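Local atomic coordinates of lysine-sensitive aspartokinase 3 (Escherichia coli, PDB entry 2J0W), a protein that catalyses the ATP-dependent phosphorylation of L-aspartate, the first step of lysine biosynthesis from aspartate, and is inhibited allosterically by lysine. Residues S107-D112 with D150-A155; F413-I418 with L427-P432; M121-F126 with L178-G183; D241-A246 with T287-K292; L313-M318 with S345-A350. All blocks are in the same frame, centred on the assembly; numbering follows the deposited sequence.

Interaction 1 of 5, residues S107-D112 with D150-A155; sequences SPALTD and DRFGRA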
# COMPACT_ATOMS: atom_id res chain seq x y z
N SER A 107 -0.33 -12.70 -33.73
CA SER A 107 -0.21 -13.20 -32.37
C SER A 107 1.10 -12.74 -31.78
O SER A 107 2.03 -12.38 -32.50
CB SER A 107 -0.27 -14.73 -32.33
OG SER A 107 1.01 -15.29 -32.59
N PRO A 108 1.20 -12.74 -30.45
CA PRO A 108 2.46 -12.31 -29.83
C PRO A 108 3.64 -13.16 -30.30
O PRO A 108 4.77 -12.68 -30.34
CB PRO A 108 2.18 -12.44 -28.33
CG PRO A 108 1.03 -13.42 -28.25
CD PRO A 108 0.18 -13.05 -29.43
N ALA A 109 3.37 -14.40 -30.69
CA ALA A 109 4.45 -15.28 -31.15
C ALA A 109 4.91 -14.95 -32.57
O ALA A 109 6.10 -15.05 -32.88
CB ALA A 109 4.00 -16.73 -31.08
N LEU A 110 3.98 -14.56 -33.43
CA LEU A 110 4.33 -14.20 -34.79
C LEU A 110 5.12 -12.89 -34.73
O LEU A 110 6.11 -12.71 -35.44
CB LEU A 110 3.07 -14.03 -35.64
CG LEU A 110 3.27 -13.56 -37.08
CD1 LEU A 110 4.16 -14.53 -37.83
CD2 LEU A 110 1.92 -13.44 -37.77
N THR A 111 4.67 -12.00 -33.86
CA THR A 111 5.32 -10.70 -33.67
C THR A 111 6.78 -10.85 -33.20
O THR A 111 7.69 -10.22 -33.75
CB THR A 111 4.52 -9.87 -32.66
OG1 THR A 111 3.31 -9.40 -33.28
CG2 THR A 111 5.35 -8.69 -32.17
N ASP A 112 7.01 -11.69 -32.19
CA ASP A 112 8.36 -11.92 -31.68
C ASP A 112 9.24 -12.46 -32.80
O ASP A 112 10.40 -12.07 -32.94
CB ASP A 112 8.35 -12.92 -30.51
CG ASP A 112 8.25 -12.24 -29.15
OD1 ASP A 112 7.89 -11.05 -29.09
OD2 ASP A 112 8.52 -12.90 -28.12
N ASP A 150 7.84 -19.40 -22.53
CA ASP A 150 7.01 -19.21 -23.71
C ASP A 150 6.13 -17.97 -23.65
O ASP A 150 5.17 -17.84 -24.43
CB ASP A 150 6.13 -20.45 -23.93
CG ASP A 150 5.19 -20.71 -22.77
OD1 ASP A 150 4.75 -21.88 -22.62
OD2 ASP A 150 4.88 -19.76 -22.01
N ARG A 151 6.44 -17.06 -22.73
CA ARG A 151 5.67 -15.82 -22.59
C ARG A 151 6.11 -14.84 -23.68
O ARG A 151 6.99 -14.01 -23.45
CB ARG A 151 5.91 -15.19 -21.22
CG ARG A 151 5.08 -13.94 -21.00
CD ARG A 151 5.19 -13.39 -19.61
NE ARG A 151 4.22 -12.33 -19.36
CZ ARG A 151 2.90 -12.46 -19.53
NH1 ARG A 151 2.38 -13.60 -19.96
NH2 ARG A 151 2.09 -11.44 -19.26
N PHE A 152 5.51 -14.92 -24.87
CA PHE A 152 5.92 -14.05 -25.98
C PHE A 152 5.61 -12.57 -25.76
O PHE A 152 4.59 -12.21 -25.20
CB PHE A 152 5.28 -14.52 -27.29
CG PHE A 152 5.67 -15.92 -27.69
CD1 PHE A 152 4.90 -17.02 -27.30
CD2 PHE A 152 6.82 -16.14 -28.45
CE1 PHE A 152 5.26 -18.32 -27.67
CE2 PHE A 152 7.19 -17.43 -28.84
CZ PHE A 152 6.42 -18.53 -28.45
N GLY A 153 6.52 -11.71 -26.23
CA GLY A 153 6.35 -10.28 -26.07
C GLY A 153 7.22 -9.74 -24.95
O GLY A 153 7.66 -8.59 -24.98
N ARG A 154 7.45 -10.59 -23.96
CA ARG A 154 8.29 -10.24 -22.82
C ARG A 154 8.67 -11.53 -22.11
O ARG A 154 8.34 -11.74 -20.95
CB ARG A 154 7.55 -9.29 -21.88
CG ARG A 154 6.20 -9.78 -21.44
CD ARG A 154 5.43 -8.65 -20.78
NE ARG A 154 4.39 -9.14 -19.88
CZ ARG A 154 3.52 -8.36 -19.25
NH1 ARG A 154 3.55 -7.04 -19.43
NH2 ARG A 154 2.62 -8.90 -18.43
N ALA A 155 9.37 -12.39 -22.85
CA ALA A 155 9.81 -13.67 -22.35
C ALA A 155 10.76 -13.49 -21.18
O ALA A 155 11.48 -12.51 -21.10
CB ALA A 155 10.51 -14.46 -23.46

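Interaction 2 of 5, residues F413-I418 with L427-P432; sequences FNIRMI and LCFLVP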
# COMPACT_ATOMS: atom_id res chain seq x y z
N PHE A 413 -1.08 21.59 -8.34
CA PHE A 413 -1.47 20.31 -8.94
C PHE A 413 -2.34 19.36 -8.14
O PHE A 413 -2.63 19.58 -6.96
CB PHE A 413 -0.21 19.55 -9.36
CG PHE A 413 0.71 20.34 -10.23
CD1 PHE A 413 2.01 20.59 -9.82
CD2 PHE A 413 0.28 20.82 -11.46
CE1 PHE A 413 2.89 21.30 -10.64
CE2 PHE A 413 1.14 21.54 -12.28
CZ PHE A 413 2.45 21.78 -11.86
N ASN A 414 -2.76 18.29 -8.79
CA ASN A 414 -3.58 17.29 -8.14
C ASN A 414 -2.77 16.04 -7.90
O ASN A 414 -2.46 15.31 -8.83
CB ASN A 414 -4.80 16.92 -8.99
CG ASN A 414 -5.53 15.70 -8.44
OD1 ASN A 414 -6.14 15.75 -7.37
ND2 ASN A 414 -5.46 14.60 -9.17
N ILE A 415 -2.39 15.79 -6.66
CA ILE A 415 -1.66 14.58 -6.40
C ILE A 415 -2.74 13.53 -6.17
O ILE A 415 -3.60 13.72 -5.31
CB ILE A 415 -0.76 14.76 -5.21
CG1 ILE A 415 0.12 15.97 -5.51
CG2 ILE A 415 0.05 13.49 -4.96
CD1 ILE A 415 1.26 16.17 -4.58
N ARG A 416 -2.69 12.46 -6.95
CA ARG A 416 -3.70 11.40 -6.88
C ARG A 416 -3.36 10.21 -6.01
O ARG A 416 -4.25 9.49 -5.53
CB ARG A 416 -3.99 10.90 -8.30
CG ARG A 416 -4.99 9.76 -8.35
CD ARG A 416 -6.40 10.24 -8.02
NE ARG A 416 -7.36 9.14 -8.08
CZ ARG A 416 -7.59 8.28 -7.09
NH1 ARG A 416 -6.94 8.39 -5.94
NH2 ARG A 416 -8.46 7.29 -7.26
N MET A 417 -2.07 9.98 -5.82
CA MET A 417 -1.65 8.83 -5.04
C MET A 417 -0.26 9.11 -4.53
O MET A 417 0.57 9.68 -5.23
CB MET A 417 -1.64 7.59 -5.94
CG MET A 417 -1.43 6.26 -5.25
SD MET A 417 0.29 5.94 -4.83
CE MET A 417 1.05 6.05 -6.41
N ILE A 418 -0.01 8.74 -3.28
CA ILE A 418 1.32 8.92 -2.75
C ILE A 418 1.65 7.60 -2.09
O ILE A 418 0.91 7.11 -1.25
CB ILE A 418 1.38 10.05 -1.72
CG1 ILE A 418 0.81 11.33 -2.34
CG2 ILE A 418 2.83 10.30 -1.33
CD1 ILE A 418 0.90 12.52 -1.45
N LEU A 427 10.28 7.73 -3.19
CA LEU A 427 9.00 8.30 -2.83
C LEU A 427 8.29 8.57 -4.15
O LEU A 427 8.72 9.44 -4.92
CB LEU A 427 9.18 9.60 -2.06
CG LEU A 427 7.88 10.25 -1.57
CD1 LEU A 427 8.21 11.17 -0.42
CD2 LEU A 427 7.17 11.00 -2.69
N CYS A 428 7.21 7.85 -4.43
CA CYS A 428 6.51 8.06 -5.69
C CYS A 428 5.13 8.62 -5.51
O CYS A 428 4.57 8.61 -4.42
CB CYS A 428 6.40 6.74 -6.45
SG CYS A 428 7.88 5.77 -6.37
N PHE A 429 4.58 9.11 -6.61
CA PHE A 429 3.23 9.63 -6.59
C PHE A 429 2.71 9.85 -8.00
O PHE A 429 3.48 9.96 -8.95
CB PHE A 429 3.17 10.92 -5.77
CG PHE A 429 4.02 12.02 -6.29
CD1 PHE A 429 3.49 13.01 -7.11
CD2 PHE A 429 5.36 12.11 -5.92
CE1 PHE A 429 4.27 14.08 -7.55
CE2 PHE A 429 6.15 13.18 -6.35
CZ PHE A 429 5.60 14.16 -7.17
N LEU A 430 1.39 9.86 -8.13
CA LEU A 430 0.76 10.05 -9.42
C LEU A 430 0.27 11.48 -9.57
O LEU A 430 0.07 12.20 -8.59
CB LEU A 430 -0.43 9.08 -9.58
CG LEU A 430 -0.13 7.58 -9.48
CD1 LEU A 430 -1.39 6.77 -9.85
CD2 LEU A 430 1.02 7.20 -10.41
N VAL A 431 0.10 11.89 -10.83
CA VAL A 431 -0.40 13.21 -11.19
C VAL A 431 -0.99 13.05 -12.59
O VAL A 431 -0.53 12.21 -13.37
CB VAL A 431 0.73 14.28 -11.24
CG1 VAL A 431 1.43 14.36 -9.89
CG2 VAL A 431 1.73 13.96 -12.33
N PRO A 432 -2.03 13.82 -12.92
CA PRO A 432 -2.59 13.67 -14.26
C PRO A 432 -1.53 13.82 -15.35
O PRO A 432 -0.66 14.70 -15.27
CB PRO A 432 -3.66 14.76 -14.31
CG PRO A 432 -3.15 15.78 -13.33
CD PRO A 432 -2.66 14.93 -12.20

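Interaction 3 of 5, residues M121-F126 with L178-G183; sequences MSTLLF and LVITQG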
# COMPACT_ATOMS: atom_id res chain seq x y z
N MET A 121 19.53 -8.53 -38.79
CA MET A 121 20.16 -7.75 -39.87
C MET A 121 21.25 -6.82 -39.35
O MET A 121 22.30 -6.72 -39.97
CB MET A 121 19.10 -6.94 -40.64
CG MET A 121 18.17 -7.82 -41.46
SD MET A 121 16.69 -6.95 -41.97
CE MET A 121 17.21 -6.33 -43.52
N SER A 122 21.02 -6.16 -38.23
CA SER A 122 22.04 -5.25 -37.70
C SER A 122 23.34 -5.97 -37.33
O SER A 122 24.40 -5.52 -37.72
CB SER A 122 21.50 -4.49 -36.48
OG SER A 122 21.32 -5.35 -35.37
N THR A 123 23.27 -7.09 -36.61
CA THR A 123 24.50 -7.80 -36.24
C THR A 123 25.23 -8.38 -37.45
O THR A 123 26.45 -8.52 -37.42
CB THR A 123 24.24 -8.96 -35.25
OG1 THR A 123 23.24 -9.84 -35.78
CG2 THR A 123 23.79 -8.42 -33.92
N LEU A 124 24.51 -8.74 -38.51
CA LEU A 124 25.16 -9.28 -39.70
C LEU A 124 26.00 -8.21 -40.36
O LEU A 124 27.12 -8.46 -40.81
CB LEU A 124 24.14 -9.79 -40.70
CG LEU A 124 23.62 -11.19 -40.45
CD1 LEU A 124 22.71 -11.62 -41.59
CD2 LEU A 124 24.81 -12.13 -40.34
N LEU A 125 25.46 -7.00 -40.42
CA LEU A 125 26.17 -5.91 -41.05
C LEU A 125 27.36 -5.49 -40.20
O LEU A 125 28.46 -5.29 -40.71
CB LEU A 125 25.23 -4.72 -41.27
CG LEU A 125 24.03 -5.01 -42.19
CD1 LEU A 125 23.20 -3.76 -42.36
CD2 LEU A 125 24.52 -5.52 -43.55
N PHE A 126 27.15 -5.37 -38.89
CA PHE A 126 28.25 -4.95 -38.04
C PHE A 126 29.48 -5.84 -38.23
O PHE A 126 30.59 -5.32 -38.35
CB PHE A 126 27.83 -4.94 -36.57
CG PHE A 126 28.73 -4.10 -35.70
CD1 PHE A 126 28.73 -2.71 -35.82
CD2 PHE A 126 29.61 -4.69 -34.80
CE1 PHE A 126 29.59 -1.93 -35.05
CE2 PHE A 126 30.46 -3.92 -34.02
CZ PHE A 126 30.45 -2.54 -34.15
N LEU A 178 36.57 -12.41 -31.64
CA LEU A 178 35.46 -11.53 -31.34
C LEU A 178 34.12 -12.15 -31.72
O LEU A 178 34.01 -12.91 -32.68
CB LEU A 178 35.63 -10.20 -32.06
CG LEU A 178 35.07 -9.04 -31.27
CD1 LEU A 178 35.64 -9.07 -29.85
CD2 LEU A 178 35.41 -7.73 -31.97
N VAL A 179 33.10 -11.78 -30.95
CA VAL A 179 31.77 -12.31 -31.17
C VAL A 179 30.70 -11.24 -31.13
O VAL A 179 30.55 -10.51 -30.16
CB VAL A 179 31.45 -13.38 -30.14
CG1 VAL A 179 30.06 -13.95 -30.37
CG2 VAL A 179 32.51 -14.48 -30.23
N ILE A 180 29.95 -11.15 -32.21
CA ILE A 180 28.88 -10.17 -32.32
C ILE A 180 27.57 -10.95 -32.31
O ILE A 180 27.39 -11.90 -33.09
CB ILE A 180 29.02 -9.37 -33.63
CG1 ILE A 180 30.45 -8.83 -33.72
CG2 ILE A 180 28.01 -8.23 -33.67
CD1 ILE A 180 30.91 -8.18 -32.45
N THR A 181 26.67 -10.58 -31.41
CA THR A 181 25.38 -11.25 -31.33
C THR A 181 24.27 -10.24 -31.06
O THR A 181 24.52 -9.04 -30.94
CB THR A 181 25.41 -12.36 -30.25
OG1 THR A 181 24.20 -13.11 -30.34
CG2 THR A 181 25.57 -11.77 -28.83
N GLN A 182 23.03 -10.72 -30.96
CA GLN A 182 21.89 -9.82 -30.76
C GLN A 182 21.19 -9.84 -29.41
O GLN A 182 20.95 -10.89 -28.82
CB GLN A 182 20.86 -10.07 -31.86
CG GLN A 182 20.58 -11.53 -32.15
CD GLN A 182 21.73 -12.25 -32.83
OE1 GLN A 182 21.93 -13.45 -32.62
NE2 GLN A 182 22.49 -11.53 -33.64
N GLY A 183 20.83 -8.66 -28.92
CA GLY A 183 20.12 -8.61 -27.66
C GLY A 183 18.63 -8.61 -27.97
O GLY A 183 18.26 -8.68 -29.15

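Interaction 4 of 5, residues D241-A246 with T287-K292; sequences DEIAFA and TLVCNK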
# COMPACT_ATOMS: atom_id res chain seq x y z
N ASP A 241 27.99 11.16 -12.34
CA ASP A 241 29.21 10.38 -12.59
C ASP A 241 29.25 8.97 -12.00
O ASP A 241 29.85 8.07 -12.60
CB ASP A 241 30.43 11.18 -12.14
CG ASP A 241 30.56 12.52 -12.85
OD1 ASP A 241 30.53 12.52 -14.11
OD2 ASP A 241 30.68 13.55 -12.17
N GLU A 242 28.65 8.76 -10.84
CA GLU A 242 28.68 7.42 -10.26
C GLU A 242 27.50 7.20 -9.33
O GLU A 242 27.12 8.10 -8.58
CB GLU A 242 30.00 7.20 -9.50
CG GLU A 242 30.23 5.75 -9.07
CD GLU A 242 31.51 5.56 -8.27
OE1 GLU A 242 31.65 6.19 -7.21
OE2 GLU A 242 32.37 4.77 -8.72
N ILE A 243 26.92 6.00 -9.39
CA ILE A 243 25.75 5.63 -8.57
C ILE A 243 25.78 4.14 -8.26
O ILE A 243 26.55 3.39 -8.87
CB ILE A 243 24.43 5.93 -9.31
CG1 ILE A 243 23.26 5.76 -8.34
CG2 ILE A 243 24.26 4.96 -10.48
CD1 ILE A 243 21.94 6.21 -8.88
N ALA A 244 24.92 3.71 -7.32
CA ALA A 244 24.85 2.30 -6.89
C ALA A 244 23.62 1.57 -7.42
O ALA A 244 22.58 2.18 -7.74
CB ALA A 244 24.89 2.20 -5.37
N PHE A 245 23.76 0.24 -7.48
CA PHE A 245 22.72 -0.67 -7.96
C PHE A 245 21.27 -0.35 -7.59
O PHE A 245 20.47 0.01 -8.46
CB PHE A 245 23.05 -2.10 -7.54
CG PHE A 245 24.21 -2.69 -8.28
CD1 PHE A 245 24.41 -2.38 -9.63
CD2 PHE A 245 25.07 -3.59 -7.66
CE1 PHE A 245 25.44 -2.96 -10.34
CE2 PHE A 245 26.11 -4.19 -8.37
CZ PHE A 245 26.30 -3.87 -9.71
N ALA A 246 20.92 -0.49 -6.32
CA ALA A 246 19.54 -0.24 -5.92
C ALA A 246 19.09 1.15 -6.30
O ALA A 246 17.94 1.34 -6.71
CB ALA A 246 19.37 -0.48 -4.43
N THR A 287 28.32 7.37 -16.88
CA THR A 287 28.07 7.02 -15.49
C THR A 287 28.40 5.57 -15.24
O THR A 287 28.08 4.71 -16.06
CB THR A 287 26.59 7.20 -15.12
OG1 THR A 287 26.18 8.54 -15.40
CG2 THR A 287 26.38 6.88 -13.65
N LEU A 288 29.03 5.30 -14.11
CA LEU A 288 29.34 3.93 -13.76
C LEU A 288 28.43 3.50 -12.62
O LEU A 288 28.26 4.20 -11.62
CB LEU A 288 30.80 3.80 -13.34
CG LEU A 288 31.14 2.38 -12.88
CD1 LEU A 288 32.38 1.85 -13.60
CD2 LEU A 288 31.33 2.38 -11.37
N VAL A 289 27.82 2.34 -12.79
CA VAL A 289 26.90 1.79 -11.81
C VAL A 289 27.62 0.66 -11.10
O VAL A 289 28.06 -0.29 -11.74
CB VAL A 289 25.63 1.25 -12.50
CG1 VAL A 289 24.70 0.63 -11.48
CG2 VAL A 289 24.93 2.39 -13.25
N CYS A 290 27.73 0.75 -9.79
CA CYS A 290 28.42 -0.29 -9.02
C CYS A 290 27.75 -0.65 -7.70
O CYS A 290 26.71 -0.10 -7.33
CB CYS A 290 29.86 0.14 -8.75
SG CYS A 290 29.95 1.78 -8.02
N ASN A 291 28.38 -1.57 -6.99
CA ASN A 291 27.86 -2.04 -5.72
C ASN A 291 27.45 -0.92 -4.76
O ASN A 291 26.28 -0.79 -4.43
CB ASN A 291 28.87 -2.96 -5.05
CG ASN A 291 28.23 -3.90 -4.06
OD1 ASN A 291 28.91 -4.73 -3.44
ND2 ASN A 291 26.92 -3.78 -3.90
N LYS A 292 28.42 -0.13 -4.30
CA LYS A 292 28.14 0.97 -3.37
C LYS A 292 29.00 2.21 -3.60
O LYS A 292 30.15 2.11 -4.02
CB LYS A 292 28.26 0.46 -1.93
CG LYS A 292 27.02 -0.32 -1.45
CD LYS A 292 27.25 -1.11 -0.16
CE LYS A 292 27.83 -2.51 -0.41
NZ LYS A 292 29.22 -2.52 -0.96

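Interaction 5 of 5, residues L313-M318 with S345-A350; sequences LHSLNM and SEVSVA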
# COMPACT_ATOMS: atom_id res chain seq x y z
N LEU A 313 -9.46 -0.76 -5.69
CA LEU A 313 -10.41 -1.80 -5.30
C LEU A 313 -11.04 -1.59 -3.93
O LEU A 313 -10.36 -1.52 -2.90
CB LEU A 313 -9.74 -3.17 -5.34
CG LEU A 313 -9.38 -3.67 -6.73
CD1 LEU A 313 -8.80 -5.08 -6.65
CD2 LEU A 313 -10.63 -3.65 -7.60
N HIS A 314 -12.36 -1.48 -3.94
CA HIS A 314 -13.14 -1.32 -2.72
C HIS A 314 -13.84 -2.67 -2.60
O HIS A 314 -14.01 -3.36 -3.60
CB HIS A 314 -14.14 -0.19 -2.92
CG HIS A 314 -13.51 1.13 -3.22
ND1 HIS A 314 -12.90 1.91 -2.26
CD2 HIS A 314 -13.39 1.81 -4.39
CE1 HIS A 314 -12.43 3.01 -2.82
NE2 HIS A 314 -12.71 2.97 -4.11
N SER A 315 -14.23 -3.07 -1.40
CA SER A 315 -14.85 -4.38 -1.25
C SER A 315 -16.37 -4.38 -1.26
O SER A 315 -17.02 -3.47 -0.74
CB SER A 315 -14.39 -5.04 0.04
OG SER A 315 -14.82 -4.32 1.16
N LEU A 316 -16.95 -5.42 -1.87
CA LEU A 316 -18.40 -5.55 -1.88
C LEU A 316 -18.77 -6.19 -0.55
O LEU A 316 -19.79 -6.87 -0.41
CB LEU A 316 -18.88 -6.37 -3.09
CG LEU A 316 -18.93 -5.58 -4.41
CD1 LEU A 316 -19.50 -6.45 -5.52
CD2 LEU A 316 -19.78 -4.32 -4.25
N ASN A 317 -17.87 -5.97 0.41
CA ASN A 317 -18.00 -6.41 1.80
C ASN A 317 -18.47 -7.84 2.06
O ASN A 317 -19.44 -8.05 2.78
CB ASN A 317 -18.91 -5.38 2.50
CG ASN A 317 -19.06 -5.62 3.99
OD1 ASN A 317 -20.02 -6.24 4.44
ND2 ASN A 317 -18.11 -5.11 4.77
N MET A 318 -17.79 -8.84 1.50
CA MET A 318 -18.22 -10.21 1.76
C MET A 318 -17.19 -11.15 2.38
O MET A 318 -17.51 -12.30 2.69
CB MET A 318 -18.79 -10.84 0.48
CG MET A 318 -17.83 -10.95 -0.67
SD MET A 318 -18.71 -11.57 -2.11
CE MET A 318 -19.59 -10.10 -2.61
N SER A 345 -6.34 1.62 2.42
CA SER A 345 -7.06 2.35 3.45
C SER A 345 -8.21 1.44 3.85
O SER A 345 -9.30 1.47 3.26
CB SER A 345 -7.59 3.69 2.92
OG SER A 345 -8.29 4.38 3.95
N GLU A 346 -7.94 0.61 4.86
CA GLU A 346 -8.89 -0.37 5.36
C GLU A 346 -9.07 -1.40 4.28
O GLU A 346 -8.13 -2.11 3.94
CB GLU A 346 -10.24 0.27 5.68
CG GLU A 346 -10.18 1.23 6.84
CD GLU A 346 -11.55 1.70 7.27
OE1 GLU A 346 -12.32 0.87 7.81
OE2 GLU A 346 -11.85 2.89 7.04
N VAL A 347 -10.27 -1.48 3.72
CA VAL A 347 -10.53 -2.46 2.68
C VAL A 347 -10.54 -1.87 1.28
O VAL A 347 -11.09 -2.46 0.34
CB VAL A 347 -11.88 -3.18 2.94
CG1 VAL A 347 -11.69 -4.25 4.00
CG2 VAL A 347 -12.92 -2.17 3.40
N SER A 348 -9.92 -0.71 1.13
CA SER A 348 -9.85 -0.05 -0.18
C SER A 348 -8.39 -0.12 -0.58
O SER A 348 -7.52 0.40 0.12
CB SER A 348 -10.29 1.40 -0.05
OG SER A 348 -11.39 1.50 0.84
N VAL A 349 -8.09 -0.78 -1.69
CA VAL A 349 -6.71 -0.90 -2.13
C VAL A 349 -6.49 -0.32 -3.54
O VAL A 349 -7.05 -0.82 -4.51
CB VAL A 349 -6.27 -2.37 -2.08
CG1 VAL A 349 -7.38 -3.26 -2.60
CG2 VAL A 349 -4.99 -2.56 -2.88
N ALA A 350 -5.69 0.74 -3.62
CA ALA A 350 -5.40 1.40 -4.90
C ALA A 350 -4.13 0.86 -5.53
O ALA A 350 -3.03 1.00 -4.99
CB ALA A 350 -5.28 2.92 -4.71

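Interaction 1 of 5, residues S107-D112 with D150-A155
Ala109 sets its CB squarely over one face of the Phe152 ring, 3.7 Å from the ring centroid, in a CH-pi contact almost on the ring normal. The ring is brought there by its first torsion, with CG anti to the carbonyl carbon and beside the backbone N (chi1 -60°). Closer to the main chain, Pro108 CB meets Phe152 CB at 3.9 Å. At the ring edge, near its plane, Asp112 OD2 lies 3.7 Å from Phe152 CD2. Asp112 OD2 also accepts the Gly153 N-H at 3.0 Å (161° at the hydrogen); the donor comes from the syn side, 34° out of the carboxylate plane. Asp112 OD1 is held in turn by Thr195 OG1, so both carboxylate oxygens are engaged and the group is fixed in rotation. With an asparagine here, whose amide has one acceptor oxygen, either Gly153 N or Thr195 OG1 would probably lose its mate. Ser107 OG caps the helix by accepting from Leu110 N at 3.2 Å, and more weakly from Ala109 N. A capped helix start, docked through a carboxylate onto the type II beta turn Arg151 to Arg154, thus ties helix 108-131 to a loop of the amino acid kinase domain near the aspartate pocket.

Interaction 2 of 5, residues F413-I418 with L427-P432
Met417 and Leu430 carry the closest apolar contact between the two segments, Met417 CE lying 3.6 Å from Leu430 CG. Two bends, at chi2 and chi3, curl the methionine chain back so that both its CB and its terminal methyl flank the leucine branch point, with Met417 CB 3.8 Å from Leu430 CG. Phe429 is turned to the other face of the sheet, where Ile418 CG1 approaches Phe429 CB at 4.2 Å and Ile415 CG2 comes within 4.1 Å of Phe429 CD1. Beside these side chains run two backbone hydrogen bonds. Leu430 N donates to Met417 O at 3.0 Å, and Arg416 N donates to Leu430 O at 3.2 Å. Beyond them the Pro432 ring meets the chain before the strand, its CD 3.4 Å from Asn414 O. This is the antiparallel hairpin of strands 417-420 and 426-432 in an ACT domain, whose sheet is backed on one face by helices. On the Phe429 face, Phe407 of helix 402-407 packs on Ile415 and Ile418, while Leu443 of helix 436-448 packs on Phe429 itself. On the Met417 face, Leu430 touches Leu388 and Leu310. The guanidinium of Arg416 leads away from the hairpin to form a salt bridge with Glu383, and its NH1 donates to Gly421 O of the second subunit. Ile418 also pairs with an antiparallel strand of that subunit, which carries the sheet across the dimer interface.

Interaction 3 of 5, residues M121-F126 with L178-G183
The Phe126 ring is approached obliquely by Ile180, whose CG2 lies 4.0 Å from Phe126 CD2, the two side chains standing at about a right angle. The other flat group, the Gln182 amide, turns its nitrogen to Thr123: NE2 is 2.8 Å from Thr123 OG1 and 3.4 Å from Thr123 CG2. A bend at chi2 (-70°) folds the glutamine chain back toward the helix. On Thr123 the hydroxyl sits between the backbone N and the carbonyl carbon (chi1 54°), while the methyl is swung against the strand, with CG2 3.1 Å from Thr181 O. Leu38 and Val36 of strand 33-38 adjoin the apolar part, Leu38 on Phe126 and Val36 on Ile180. Helix and strand run nearly antiparallel, their axes approaching to 7.8 Å, as helix 108-131 packs on the central sheet of the amino acid kinase domain. The contact is buried, and two of its polar atoms have partners beyond it: Trp139 NE1 hydrogen-bonds Thr123 OG1, and Val142 N hydrogen-bonds Gln182 OE1. An apolar patch is thus bordered by polar groups, of which Thr123 OG1 and Gln182 OE1 are satisfied within the domain despite their burial.

Interaction 4 of 5, residues D241-A246 with T287-K292
Ile243 and its neighbours bind the strand 287-290 through a parallel ladder of backbone hydrogen bonds. Leu288 N donates to Asp241 O, Ile243 N to Leu288 O at 3.2 Å, and Cys290 N to Ile243 O at 3.0 Å. A fourth bond, Phe245 N to Cys290 O at 3.0 Å, continues the pattern into the first turn of helix 245-253. The two strands diverge by 24° in direction. They are neighbours in the large mixed sheet of the amino acid kinase domain, where strand 287-290 also pairs antiparallel with strand 274-278. Of the side chains on the two faces, Ile243 and Val289 make an apolar pair, lying side by side and pointing the same way, with CG2 to CG2 at 3.8 Å. On the other face the contact is mixed: the extended Glu242 runs beside Leu288, its carboxylate OE2 3.7 Å from Leu288 CD2. The aromatic contact is made by Phe245. With CG anti to the carbonyl carbon (chi1 -72°), its ring turns one face to the Cys290-Asn291 peptide: Cys290 C is 3.8 Å above the ring centre, and Asn291 N sits toward the rim. Val289 CG1 meets Phe245 CD1 at 3.5 Å. An alanine here would probably leave the Cys290-Asn291 peptide without the ring over it and open a gap beside Val289 CG1. Ala267 and Val268 of helix 264-270 also pack against Phe245, while Thr287 OG1 is hydrogen-bonded to Ile240 O.

Interaction 5 of 5, residues L313-M318 with S345-A350
Leu313 and Val349 form an antiparallel hydrogen-bonded pair in the ACT-domain sheet, joining the end of strand 299-313 to the start of strand 348-353. This is the tight part of the contact. Leu313 N donates to Val349 O and Val349 N to Leu313 O, both at 2.7 Å and close to straight. Their side chains share one face, where Val349 CG1 reaches Leu313 CB at 3.6 Å; the branch is put there by its place between the backbone N and the carbonyl carbon (chi1 42°). Around this buried pair, Val349 touches Ile342 of strand 341-345 and Leu313 touches Val328 of helix 321-328. Past it the two chains separate, and the contact passes to partly exposed residues that touch through few atoms. Ser348 CB lies oblique to the His314 ring, 3.5 Å from His314 ND1, and His314 NE2 makes a weak hydrogen bond to Glu381 OE2. The type II' turn from Ser345 to Ser348 carries Ser345 and Glu346, which bind the inhibitor lysine between subunits, and Ser345 OG is hydrogen-bonded to Asn426 ND2 of the second subunit. Phe324 of helix 321-328, itself a residue of the lysine site, packs on both Ser315 and Val347. On this looser side Ser315 OG stands 3.6 Å from both CB and CG2 of Val347.

From the N terminus, interactions 1 and 3 come first and cross: both start on helix 108-131, and residues 150-155 return to its beginning before 178-183 pack on its middle. They tie that helix to a loop and to a strand of the large kinase-domain sheet. Interaction 4 follows in series, closing a 40-residue excursion in the same sheet as interaction 3, on the other side of the chain's centre from interaction 1. The chain then enters the ACT region, where interaction 5 closes a 26-residue loop and interaction 2 a short hairpin. These two share one antiparallel sheet, come within about 5 Å at their nearest atoms, and both touch the second subunit. No contact nests inside another.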